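Local coordinates for protein argonaute (Aquifex aeolicus, PDB 1YVU), which cleaves target RNA as a magnesium-dependent endonuclease directed by short single-stranded DNA guides, at residues Ile188-Val193 with Lys220-Ala225; Phe200-Lys205 with Glu234-Ala239. All coordinates share one frame; numbering follows the deposited sequence.

Contact 1 (Ile188-Val193 with Lys220-Ala225); sequences IGIDFV and KSSKKA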
ATOM      1  N   ILE A 188     -17.617  -9.790 -10.210  1.00 51.47           N
ATOM      2  CA  ILE A 188     -18.167  -8.744 -11.083  1.00 56.71           C
ATOM      3  C   ILE A 188     -18.868  -7.509 -10.488  1.00 58.75           C
ATOM      4  O   ILE A 188     -18.329  -6.386 -10.595  1.00 59.33           O
ATOM      5  CB  ILE A 188     -18.947  -9.346 -12.308  1.00 51.46           C
ATOM      6  CG1 ILE A 188     -17.974 -10.200 -13.145  1.00 50.99           C
ATOM      7  CG2 ILE A 188     -19.533  -8.217 -13.203  1.00 47.99           C
ATOM      8  CD1 ILE A 188     -18.547 -10.816 -14.414  1.00 53.14           C
ATOM      9  N   GLY A 189     -20.051  -7.694  -9.904  1.00 59.62           N
ATOM     10  CA  GLY A 189     -20.754  -6.561  -9.318  1.00 59.61           C
ATOM     11  C   GLY A 189     -20.331  -6.245  -7.880  1.00 54.74           C
ATOM     12  O   GLY A 189     -21.063  -5.564  -7.161  1.00 58.46           O
ATOM     13  N   ILE A 190     -19.159  -6.750  -7.464  1.00 55.50           N
ATOM     14  CA  ILE A 190     -18.617  -6.568  -6.108  1.00 54.93           C
ATOM     15  C   ILE A 190     -17.277  -5.776  -6.020  1.00 53.75           C
ATOM     16  O   ILE A 190     -16.300  -6.110  -6.684  1.00 56.72           O
ATOM     17  CB  ILE A 190     -18.490  -7.969  -5.381  1.00 50.03           C
ATOM     18  CG1 ILE A 190     -19.839  -8.720  -5.434  1.00 46.99           C
ATOM     19  CG2 ILE A 190     -18.028  -7.817  -3.927  1.00 47.65           C
ATOM     20  CD1 ILE A 190     -19.921 -10.080  -4.705  1.00 41.67           C
ATOM     21  N   ASP A 191     -17.267  -4.768  -5.132  1.00 50.87           N
ATOM     22  CA  ASP A 191     -16.139  -3.850  -4.831  1.00 47.55           C
ATOM     23  C   ASP A 191     -15.015  -4.547  -4.009  1.00 43.85           C
ATOM     24  O   ASP A 191     -14.368  -3.930  -3.148  1.00 43.14           O
ATOM     25  CB  ASP A 191     -16.716  -2.681  -3.984  1.00 49.88           C
ATOM     26  CG  ASP A 191     -16.623  -1.319  -4.673  1.00 52.30           C
ATOM     27  OD1 ASP A 191     -15.585  -1.001  -5.293  1.00 52.62           O
ATOM     28  OD2 ASP A 191     -17.605  -0.548  -4.516  1.00 46.63           O
ATOM     29  N   PHE A 192     -14.721  -5.792  -4.335  1.00 42.60           N
ATOM     30  CA  PHE A 192     -13.750  -6.546  -3.551  1.00 42.48           C
ATOM     31  C   PHE A 192     -12.634  -7.258  -4.324  1.00 40.02           C
ATOM     32  O   PHE A 192     -12.876  -7.861  -5.350  1.00 39.59           O
ATOM     33  CB  PHE A 192     -14.548  -7.514  -2.628  1.00 45.43           C
ATOM     34  CG  PHE A 192     -13.711  -8.495  -1.859  1.00 49.73           C
ATOM     35  CD1 PHE A 192     -12.882  -8.063  -0.818  1.00 56.80           C
ATOM     36  CD2 PHE A 192     -13.734  -9.861  -2.206  1.00 55.22           C
ATOM     37  CE1 PHE A 192     -12.064  -8.977  -0.117  1.00 61.46           C
ATOM     38  CE2 PHE A 192     -12.931 -10.798  -1.526  1.00 58.06           C
ATOM     39  CZ  PHE A 192     -12.089 -10.361  -0.476  1.00 64.17           C
ATOM     40  N   VAL A 193     -11.418  -7.219  -3.776  1.00 32.48           N
ATOM     41  CA  VAL A 193     -10.255  -7.882  -4.369  1.00 31.73           C
ATOM     42  C   VAL A 193      -9.590  -8.707  -3.254  1.00 35.49           C
ATOM     43  O   VAL A 193      -9.336  -8.193  -2.150  1.00 32.91           O
ATOM     44  CB  VAL A 193      -9.232  -6.858  -4.998  1.00 27.49           C
ATOM     45  CG1 VAL A 193      -7.894  -7.528  -5.359  1.00 20.66           C
ATOM     46  CG2 VAL A 193      -9.827  -6.225  -6.238  1.00 16.18           C
ATOM     47  N   LYS A 220     -26.186  -9.427  -5.625  1.00 52.55           N
ATOM     48  CA  LYS A 220     -27.012  -9.995  -6.705  1.00 52.40           C
ATOM     49  C   LYS A 220     -26.286 -10.893  -7.721  1.00 50.54           C
ATOM     50  O   LYS A 220     -26.798 -11.966  -8.061  1.00 53.61           O
ATOM     51  CB  LYS A 220     -27.731  -8.859  -7.437  1.00 57.72           C
ATOM     52  CG  LYS A 220     -28.804  -9.274  -8.429  1.00 56.45           C
ATOM     53  CD  LYS A 220     -29.155  -8.082  -9.299  1.00 65.79           C
ATOM     54  CE  LYS A 220     -30.338  -8.359 -10.207  1.00 61.45           C
ATOM     55  NZ  LYS A 220     -30.720  -7.132 -10.960  1.00 65.95           N
ATOM     56  N   SER A 221     -25.121 -10.457  -8.228  1.00 44.57           N
ATOM     57  CA  SER A 221     -24.351 -11.257  -9.196  1.00 43.72           C
ATOM     58  C   SER A 221     -23.921 -12.621  -8.624  1.00 42.34           C
ATOM     59  O   SER A 221     -23.890 -13.609  -9.352  1.00 38.78           O
ATOM     60  CB  SER A 221     -23.176 -10.466  -9.839  1.00 44.04           C
ATOM     61  OG  SER A 221     -22.375  -9.733  -8.928  1.00 35.63           O
ATOM     62  N   SER A 222     -23.741 -12.676  -7.301  1.00 36.90           N
ATOM     63  CA  SER A 222     -23.376 -13.891  -6.579  1.00 40.02           C
ATOM     64  C   SER A 222     -24.596 -14.803  -6.333  1.00 44.03           C
ATOM     65  O   SER A 222     -24.435 -16.026  -6.282  1.00 40.53           O
ATOM     66  CB  SER A 222     -22.649 -13.562  -5.268  1.00 42.36           C
ATOM     67  OG  SER A 222     -23.344 -12.606  -4.472  1.00 40.80           O
ATOM     68  N   LYS A 223     -25.802 -14.214  -6.205  1.00 42.18           N
ATOM     69  CA  LYS A 223     -27.067 -14.969  -6.040  1.00 42.34           C
ATOM     70  C   LYS A 223     -27.221 -15.722  -7.342  1.00 41.37           C
ATOM     71  O   LYS A 223     -27.253 -16.955  -7.348  1.00 39.75           O
ATOM     72  CB  LYS A 223     -28.307 -14.050  -5.873  1.00 44.11           C
ATOM     73  CG  LYS A 223     -28.532 -13.470  -4.471  1.00 58.93           C
ATOM     74  CD  LYS A 223     -29.917 -12.796  -4.252  1.00 58.99           C
ATOM     75  CE  LYS A 223     -30.010 -12.178  -2.812  1.00 60.89           C
ATOM     76  NZ  LYS A 223     -31.202 -11.308  -2.493  1.00 61.79           N
ATOM     77  N   LYS A 224     -27.090 -14.955  -8.430  1.00 41.05           N
ATOM     78  CA  LYS A 224     -27.190 -15.435  -9.809  1.00 45.17           C
ATOM     79  C   LYS A 224     -26.091 -16.396 -10.263  1.00 47.39           C
ATOM     80  O   LYS A 224     -26.264 -17.108 -11.253  1.00 44.32           O
ATOM     81  CB  LYS A 224     -27.288 -14.257 -10.792  1.00 53.22           C
ATOM     82  CG  LYS A 224     -28.713 -13.702 -11.005  1.00 60.67           C
ATOM     83  CD  LYS A 224     -28.749 -12.753 -12.207  1.00 65.21           C
ATOM     84  CE  LYS A 224     -29.853 -11.691 -12.072  1.00 71.25           C
ATOM     85  NZ  LYS A 224     -29.670 -10.498 -12.986  1.00 71.48           N
ATOM     86  N   ALA A 225     -24.968 -16.406  -9.548  1.00 44.15           N
ATOM     87  CA  ALA A 225     -23.850 -17.296  -9.860  1.00 39.47           C
ATOM     88  C   ALA A 225     -24.057 -18.645  -9.153  1.00 40.47           C
ATOM     89  O   ALA A 225     -23.703 -19.708  -9.686  1.00 40.53           O
ATOM     90  CB  ALA A 225     -22.538 -16.669  -9.437  1.00 39.66           C
TER
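The flat peptide unit joining I188 and G189 meets S221 through its N-H: G189 N donates to S221 OG over 3.2 Å, with a bent angle of 139° at the hydrogen. Atom C of I188, in the same unit, stays 4.4 Å from S221 OG. This is where the PAZ domain sets the loop joining strands 184-187 and 194-201 against the N-terminal part of helix 220-231. G189 has no side chain, and its CA lies 5.9 Å from the S221 CA, with the serine hydroxyl reaching across the gap. The CB of S221 points at the loop, and chi1 of 47° places OG between the backbone N and the carbonyl carbon, in front of G189. An alanine here would lack the S221 oxygen, and the G189 N-H would probably be left without its acceptor, with the loop freer to shift along the helix.

I190 adds a van der Waals contact, its CG1 and CD1 lying against the serine hydroxyls. Its CB faces the helix, and its chain is extended at chi2 (-177°), which carries the side chain along the flank of the two serines. S222 is buried, yet its hydroxyl does not bond to the loop; it bonds back to H219 O, just before 220-225. The terminal methyl CD1 of I190 ends 4.3 Å from S222 OG.

Contact 2 (Phe200-Lys205 with Glu234-Ala239); sequences FKAKEK and ELREKA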
ATOM      1  N   PHE A 200     -11.155 -25.889  -5.675  1.00 57.34           N
ATOM      2  CA  PHE A 200     -11.718 -27.229  -5.714  1.00 55.74           C
ATOM      3  C   PHE A 200     -12.921 -27.279  -6.659  1.00 55.47           C
ATOM      4  O   PHE A 200     -13.488 -26.239  -6.995  1.00 54.31           O
ATOM      5  CB  PHE A 200     -12.044 -27.757  -4.299  1.00 62.75           C
ATOM      6  CG  PHE A 200     -13.187 -27.064  -3.613  1.00 60.00           C
ATOM      7  CD1 PHE A 200     -14.482 -27.637  -3.632  1.00 61.35           C
ATOM      8  CD2 PHE A 200     -12.976 -25.868  -2.900  1.00 61.87           C
ATOM      9  CE1 PHE A 200     -15.563 -27.029  -2.948  1.00 66.13           C
ATOM     10  CE2 PHE A 200     -14.048 -25.238  -2.202  1.00 64.32           C
ATOM     11  CZ  PHE A 200     -15.346 -25.821  -2.224  1.00 62.14           C
ATOM     12  N   LYS A 201     -13.286 -28.489  -7.082  1.00 53.86           N
ATOM     13  CA  LYS A 201     -14.405 -28.724  -7.994  1.00 51.74           C
ATOM     14  C   LYS A 201     -15.775 -28.591  -7.327  1.00 51.29           C
ATOM     15  O   LYS A 201     -15.924 -28.855  -6.125  1.00 49.43           O
ATOM     16  CB  LYS A 201     -14.277 -30.112  -8.638  1.00 53.65           C
ATOM     17  CG  LYS A 201     -13.040 -30.305  -9.497  1.00 58.80           C
ATOM     18  CD  LYS A 201     -12.812 -31.770  -9.864  1.00 59.26           C
ATOM     19  CE  LYS A 201     -11.361 -32.003 -10.317  1.00 61.11           C
ATOM     20  NZ  LYS A 201     -10.914 -33.434 -10.243  1.00 61.00           N
ATOM     21  N   ALA A 202     -16.768 -28.191  -8.124  1.00 49.76           N
ATOM     22  CA  ALA A 202     -18.137 -28.009  -7.656  1.00 48.84           C
ATOM     23  C   ALA A 202     -18.902 -29.321  -7.603  1.00 48.76           C
ATOM     24  O   ALA A 202     -19.959 -29.399  -6.965  1.00 44.04           O
ATOM     25  CB  ALA A 202     -18.848 -27.012  -8.510  1.00 43.36           C
ATOM     26  N   LYS A 203     -18.349 -30.351  -8.257  1.00 51.27           N
ATOM     27  CA  LYS A 203     -18.922 -31.704  -8.247  1.00 59.19           C
ATOM     28  C   LYS A 203     -18.875 -32.192  -6.794  1.00 64.39           C
ATOM     29  O   LYS A 203     -19.815 -32.851  -6.323  1.00 67.88           O
ATOM     30  CB  LYS A 203     -18.061 -32.718  -9.022  1.00 60.15           C
ATOM     31  CG  LYS A 203     -17.606 -32.372 -10.405  1.00 66.38           C
ATOM     32  CD  LYS A 203     -17.477 -33.655 -11.253  1.00 71.74           C
ATOM     33  CE  LYS A 203     -16.813 -33.419 -12.627  1.00 68.91           C
ATOM     34  NZ  LYS A 203     -17.629 -33.933 -13.771  1.00 58.08           N
ATOM     35  N   GLU A 204     -17.787 -31.812  -6.100  1.00 65.22           N
ATOM     36  CA  GLU A 204     -17.488 -32.173  -4.704  1.00 60.64           C
ATOM     37  C   GLU A 204     -18.567 -31.824  -3.698  1.00 62.69           C
ATOM     38  O   GLU A 204     -18.608 -32.368  -2.592  1.00 65.54           O
ATOM     39  CB  GLU A 204     -16.155 -31.561  -4.264  1.00 70.58           C
ATOM     40  CG  GLU A 204     -15.138 -32.587  -3.763  1.00 71.08           C
ATOM     41  CD  GLU A 204     -13.832 -31.960  -3.274  1.00 68.25           C
ATOM     42  OE1 GLU A 204     -13.703 -31.739  -2.048  1.00 73.90           O
ATOM     43  OE2 GLU A 204     -12.939 -31.697  -4.113  1.00 71.16           O
ATOM     44  N   LYS A 205     -19.430 -30.888  -4.081  1.00 56.18           N
ATOM     45  CA  LYS A 205     -20.530 -30.469  -3.239  1.00 53.07           C
ATOM     46  C   LYS A 205     -21.859 -30.778  -3.935  1.00 49.42           C
ATOM     47  O   LYS A 205     -21.957 -30.691  -5.165  1.00 53.48           O
ATOM     48  CB  LYS A 205     -20.387 -28.988  -2.904  1.00 53.38           C
ATOM     49  CG  LYS A 205     -19.105 -28.634  -2.123  1.00 49.08           C
ATOM     50  CD  LYS A 205     -19.023 -29.253  -0.715  1.00 51.83           C
ATOM     51  CE  LYS A 205     -17.702 -28.902  -0.045  1.00 53.28           C
ATOM     52  NZ  LYS A 205     -17.754 -29.127   1.415  1.00 56.07           N
ATOM     53  N   GLU A 234     -24.379 -28.823 -16.389  1.00 36.73           N
ATOM     54  CA  GLU A 234     -23.287 -28.830 -17.352  1.00 37.48           C
ATOM     55  C   GLU A 234     -22.162 -28.049 -16.659  1.00 35.74           C
ATOM     56  O   GLU A 234     -21.050 -28.546 -16.486  1.00 28.98           O
ATOM     57  CB  GLU A 234     -23.713 -28.087 -18.635  1.00 50.69           C
ATOM     58  CG  GLU A 234     -23.769 -28.936 -19.925  1.00 54.59           C
ATOM     59  CD  GLU A 234     -23.965 -28.102 -21.200  1.00 59.74           C
ATOM     60  OE1 GLU A 234     -23.081 -28.136 -22.086  1.00 57.16           O
ATOM     61  OE2 GLU A 234     -25.009 -27.418 -21.320  1.00 61.94           O
ATOM     62  N   LEU A 235     -22.552 -26.895 -16.120  1.00 33.84           N
ATOM     63  CA  LEU A 235     -21.681 -25.973 -15.404  1.00 30.46           C
ATOM     64  C   LEU A 235     -21.130 -26.587 -14.134  1.00 32.41           C
ATOM     65  O   LEU A 235     -19.923 -26.714 -13.990  1.00 28.88           O
ATOM     66  CB  LEU A 235     -22.460 -24.720 -15.013  1.00 29.02           C
ATOM     67  CG  LEU A 235     -21.846 -23.344 -15.225  1.00 26.19           C
ATOM     68  CD1 LEU A 235     -22.654 -22.366 -14.435  1.00 24.59           C
ATOM     69  CD2 LEU A 235     -20.393 -23.279 -14.800  1.00 30.02           C
ATOM     70  N   ARG A 236     -22.030 -26.985 -13.236  1.00 32.28           N
ATOM     71  CA  ARG A 236     -21.670 -27.566 -11.949  1.00 31.60           C
ATOM     72  C   ARG A 236     -20.607 -28.630 -12.005  1.00 35.50           C
ATOM     73  O   ARG A 236     -19.781 -28.722 -11.096  1.00 35.94           O
ATOM     74  CB  ARG A 236     -22.880 -28.137 -11.251  1.00 31.19           C
ATOM     75  CG  ARG A 236     -22.642 -28.349  -9.775  1.00 28.92           C
ATOM     76  CD  ARG A 236     -23.483 -29.463  -9.257  1.00 32.47           C
ATOM     77  NE  ARG A 236     -24.895 -29.118  -9.338  1.00 40.09           N
ATOM     78  CZ  ARG A 236     -25.818 -29.578  -8.505  1.00 41.68           C
ATOM     79  NH1 ARG A 236     -25.467 -30.403  -7.515  1.00 47.36           N
ATOM     80  NH2 ARG A 236     -27.088 -29.218  -8.666  1.00 49.75           N
ATOM     81  N   GLU A 237     -20.635 -29.447 -13.049  1.00 36.30           N
ATOM     82  CA  GLU A 237     -19.622 -30.482 -13.159  1.00 45.56           C
ATOM     83  C   GLU A 237     -18.222 -29.942 -13.445  1.00 46.65           C
ATOM     84  O   GLU A 237     -17.318 -30.117 -12.610  1.00 48.87           O
ATOM     85  CB  GLU A 237     -20.056 -31.596 -14.093  1.00 50.56           C
ATOM     86  CG  GLU A 237     -20.871 -32.612 -13.307  1.00 57.36           C
ATOM     87  CD  GLU A 237     -21.445 -33.691 -14.160  1.00 62.81           C
ATOM     88  OE1 GLU A 237     -20.683 -34.267 -14.961  1.00 74.93           O
ATOM     89  OE2 GLU A 237     -22.659 -33.960 -14.028  1.00 61.34           O
ATOM     90  N   LYS A 238     -18.112 -29.123 -14.499  1.00 48.30           N
ATOM     91  CA  LYS A 238     -16.847 -28.489 -14.914  1.00 44.73           C
ATOM     92  C   LYS A 238     -16.447 -27.257 -14.073  1.00 34.50           C
ATOM     93  O   LYS A 238     -15.345 -26.726 -14.235  1.00 30.22           O
ATOM     94  CB  LYS A 238     -16.913 -28.096 -16.397  1.00 44.09           C
ATOM     95  CG  LYS A 238     -18.010 -27.086 -16.739  1.00 52.07           C
ATOM     96  CD  LYS A 238     -17.539 -26.115 -17.806  1.00 58.06           C
ATOM     97  CE  LYS A 238     -18.187 -24.747 -17.636  1.00 59.48           C
ATOM     98  NZ  LYS A 238     -17.561 -23.696 -18.503  1.00 58.41           N
ATOM     99  N   ALA A 239     -17.335 -26.826 -13.178  1.00 31.71           N
ATOM    100  CA  ALA A 239     -17.092 -25.648 -12.358  1.00 29.26           C
ATOM    101  C   ALA A 239     -16.242 -25.814 -11.138  1.00 29.30           C
ATOM    102  O   ALA A 239     -16.168 -26.892 -10.541  1.00 36.21           O
ATOM    103  CB  ALA A 239     -18.378 -24.995 -11.970  1.00 29.98           C
TER
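Backbone bonding joins A202 to A239: A202 N donates to A239 O over 2.8 Å, with 154° at the hydrogen and the donor tilted 33° from the carbonyl plane. The same oxygen takes a CA-H...O contact from K201 CA at 3.6 Å. A202 then opens a type I turn through K205, whose N bonds back to A202 O.

Apolar contact is small. The CB atoms of A202 and A239, both buried, lie 4.0 Å apart, and R236 CG lies 4.2 Å from A202 CB. A239 also packs on L229 of helix 220-231.

These pairs tie together the two ends of the helical excursion between neighbouring strands of the PAZ sheet: strand 194-201 runs out into the turn, helix 233-238 stops at K238, and A239 leads into strand 240-244, where F200 pairs with L241 through backbone hydrogen bonds.

Charge contributes on the exposed side, where K203 and E237 meet. K203 NZ forms a salt bridge with E237 OE1 at 3.3 Å, weak as a hydrogen bond, and the two side chains cross obliquely. Bends at chi2 (-149°) and chi4 carry K203 CG past E237 O at 3.2 Å and set CE over the face of that carbonyl before NZ turns to the carboxylate. The R236 guanidinium has its main polar partner in L230 O, bonded by NH2, with K205 O obliquely placed near NH1.

How the contacts relate
Contacts 1 and 2 both sit in the PAZ domain, their centres about 19 Å apart and their nearest atoms about 6 Å apart without touching. Their segments alternate along the chain: 188-193 precedes strand 194-201, which runs into 200-205, and helix 220-231, on which 220-225 lies, is followed directly by helix 233-238. Two of the helices between strands 194-201 and 240-244 thus meet the strand side, helix 220-231 at a loop in contact 1 and helix 233-238 at the end of strand 194-201 in contact 2. Both lie away from the calcium site of D502 and D683; contact 2 is farther from the chain's centre (36 Å against 24 Å, centre to centre).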